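Local coordinates for 6-phosphogluconate dehydrogenase (Pseudomonas syringae, PDB 5U5G), which probably catalyses the NADP-dependent reduction of (2-oxopropyl)phosphonic acid, a late step in the biosynthesis of the antibiotic fosfomycin, at residues Gly90-Asp95 with Pro143-Leu148. Residues are numbered along the deposited sequence; the frame is centred on the assembly and turned at random.
Sequences GDIVVD and PEAYGL
One face of the central sheet in the NADP-binding domain is packed here by the first turns of helix 143-156, where I92 of strand 92-95 meets A145 and L148. The backbones approach closest at I92 and A145, whose CA atoms lie 6.9 Å apart, a spacing bridged entirely by apolar side chains. I92 directs its CB toward the helix, and A145 and L148 direct theirs toward the strand. I92 does its touching with the end of its longer branch: CG1 stands anti to the carbonyl carbon (chi1 -59°), and an extended second torsion (chi2 167°) carries CD1 out to the helix. That methyl lies 4.0 Å from A145 CB. It is 3.9 Å from L148 CD1 and scarcely farther from L148 CB. A145 and L148, one helical turn apart, therefore form a small apolar patch against which this single methyl rests. The I92 and L148 side chains cross at about a right angle, the end methyl of I92 resting against the flank of L148, from CB to CD1. A145 and I92 are buried, whereas L148 is exposed at the border of the interface. Further along the same helix I149 also touches I92, and together with L153 it packs on V94, while I119 of the adjacent strand 117-124 contacts both I92 and A145. On the other face of strand 92-95, D95 is hydrogen-bonded to Y76 and Y118. Helix 143-156 belongs to the beta-alpha-beta crossover joining parallel strands 135-139 and 157-162 in the extended, mixed sheet of this Rossmann-type domain, and lies over the face of 92-95 carrying I92 and V94.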
loop_
_atom_site.group_PDB
_atom_site.type_symbol
_atom_site.label_atom_id
_atom_site.label_comp_id
_atom_site.label_asym_id
_atom_site.label_seq_id
_atom_site.Cartn_x
_atom_site.Cartn_y
_atom_site.Cartn_z
ATOM N N GLY A 90 34.873 -16.331 -15.283
ATOM C CA GLY A 90 33.891 -15.767 -16.183
ATOM C C GLY A 90 32.461 -16.223 -15.960
ATOM O O GLY A 90 31.552 -15.707 -16.632
ATOM N N ASP A 91 32.228 -17.170 -15.052
ATOM C CA ASP A 91 30.869 -17.581 -14.721
ATOM C C ASP A 91 30.146 -16.476 -13.952
ATOM O O ASP A 91 30.763 -15.634 -13.293
ATOM C CB ASP A 91 30.872 -18.870 -13.889
ATOM C CG ASP A 91 31.181 -20.113 -14.725
ATOM O OD1 ASP A 91 31.352 -19.985 -15.960
ATOM O OD2 ASP A 91 31.224 -21.223 -14.152
ATOM N N ILE A 92 28.818 -16.489 -14.046
ATOM C CA ILE A 92 27.964 -15.537 -13.341
ATOM C C ILE A 92 26.876 -16.311 -12.603
ATOM O O ILE A 92 26.230 -17.188 -13.189
ATOM C CB ILE A 92 27.340 -14.510 -14.307
ATOM C CG1 ILE A 92 28.434 -13.733 -15.045
ATOM C CG2 ILE A 92 26.406 -13.553 -13.552
ATOM C CD1 ILE A 92 27.929 -12.918 -16.232
ATOM N N VAL A 93 26.683 -16.006 -11.316
ATOM C CA VAL A 93 25.551 -16.519 -10.550
ATOM C C VAL A 93 24.645 -15.348 -10.181
ATOM O O VAL A 93 25.103 -14.342 -9.622
ATOM C CB VAL A 93 26.004 -17.299 -9.301
ATOM C CG1 VAL A 93 24.829 -17.552 -8.376
ATOM C CG2 VAL A 93 26.647 -18.628 -9.706
ATOM N N VAL A 94 23.370 -15.474 -10.516
ATOM C CA VAL A 94 22.360 -14.463 -10.221
ATOM C C VAL A 94 21.535 -15.002 -9.057
ATOM O O VAL A 94 20.739 -15.928 -9.227
ATOM C CB VAL A 94 21.496 -14.161 -11.449
ATOM C CG1 VAL A 94 20.378 -13.164 -11.120
ATOM C CG2 VAL A 94 22.379 -13.665 -12.593
ATOM N N ASP A 95 21.744 -14.456 -7.859
ATOM C CA ASP A 95 21.098 -14.986 -6.657
ATOM C C ASP A 95 19.822 -14.183 -6.424
ATOM O O ASP A 95 19.875 -12.996 -6.089
ATOM C CB ASP A 95 22.037 -14.930 -5.451
ATOM C CG ASP A 95 21.536 -15.764 -4.255
ATOM O OD1 ASP A 95 20.309 -15.957 -4.118
ATOM O OD2 ASP A 95 22.380 -16.217 -3.438
ATOM N N PRO A 143 29.313 -3.945 -13.104
ATOM C CA PRO A 143 28.519 -3.537 -14.273
ATOM C C PRO A 143 28.678 -4.429 -15.497
ATOM O O PRO A 143 27.718 -4.568 -16.268
ATOM C CB PRO A 143 29.008 -2.100 -14.539
ATOM C CG PRO A 143 30.340 -2.023 -13.890
ATOM C CD PRO A 143 30.239 -2.884 -12.670
ATOM N N GLU A 144 29.836 -5.043 -15.727
ATOM C CA GLU A 144 29.922 -5.886 -16.916
ATOM C C GLU A 144 29.081 -7.154 -16.759
ATOM O O GLU A 144 28.324 -7.519 -17.664
ATOM C CB GLU A 144 31.376 -6.227 -17.241
ATOM C CG GLU A 144 31.481 -7.003 -18.548
ATOM C CD GLU A 144 32.809 -7.733 -18.749
ATOM O OE1 GLU A 144 33.466 -8.110 -17.752
ATOM O OE2 GLU A 144 33.155 -7.948 -19.925
ATOM N N ALA A 145 29.190 -7.829 -15.615
ATOM C CA ALA A 145 28.342 -8.991 -15.360
ATOM C C ALA A 145 26.866 -8.616 -15.380
ATOM O O ALA A 145 26.043 -9.347 -15.941
ATOM C CB ALA A 145 28.711 -9.631 -14.023
ATOM N N TYR A 146 26.511 -7.480 -14.778
ATOM C CA TYR A 146 25.130 -7.016 -14.841
ATOM C C TYR A 146 24.674 -6.867 -16.285
ATOM O O TYR A 146 23.621 -7.383 -16.674
ATOM C CB TYR A 146 24.982 -5.693 -14.088
ATOM C CG TYR A 146 23.628 -5.038 -14.250
ATOM C CD1 TYR A 146 22.465 -5.715 -13.913
ATOM C CD2 TYR A 146 23.514 -3.737 -14.730
ATOM C CE1 TYR A 146 21.226 -5.123 -14.053
ATOM C CE2 TYR A 146 22.280 -3.135 -14.869
ATOM C CZ TYR A 146 21.140 -3.836 -14.533
ATOM O OH TYR A 146 19.905 -3.256 -14.665
ATOM N N GLY A 147 25.468 -6.171 -17.103
ATOM C CA GLY A 147 25.105 -6.009 -18.501
ATOM C C GLY A 147 24.918 -7.322 -19.238
ATOM O O GLY A 147 24.099 -7.412 -20.158
ATOM N N LEU A 148 25.661 -8.360 -18.848
ATOM C CA LEU A 148 25.552 -9.635 -19.553
ATOM C C LEU A 148 24.257 -10.356 -19.199
ATOM O O LEU A 148 23.634 -10.981 -20.064
ATOM C CB LEU A 148 26.757 -10.519 -19.238
ATOM C CG LEU A 148 28.090 -9.971 -19.744
ATOM C CD1 LEU A 148 29.246 -10.832 -19.265
ATOM C CD2 LEU A 148 28.061 -9.899 -21.258
#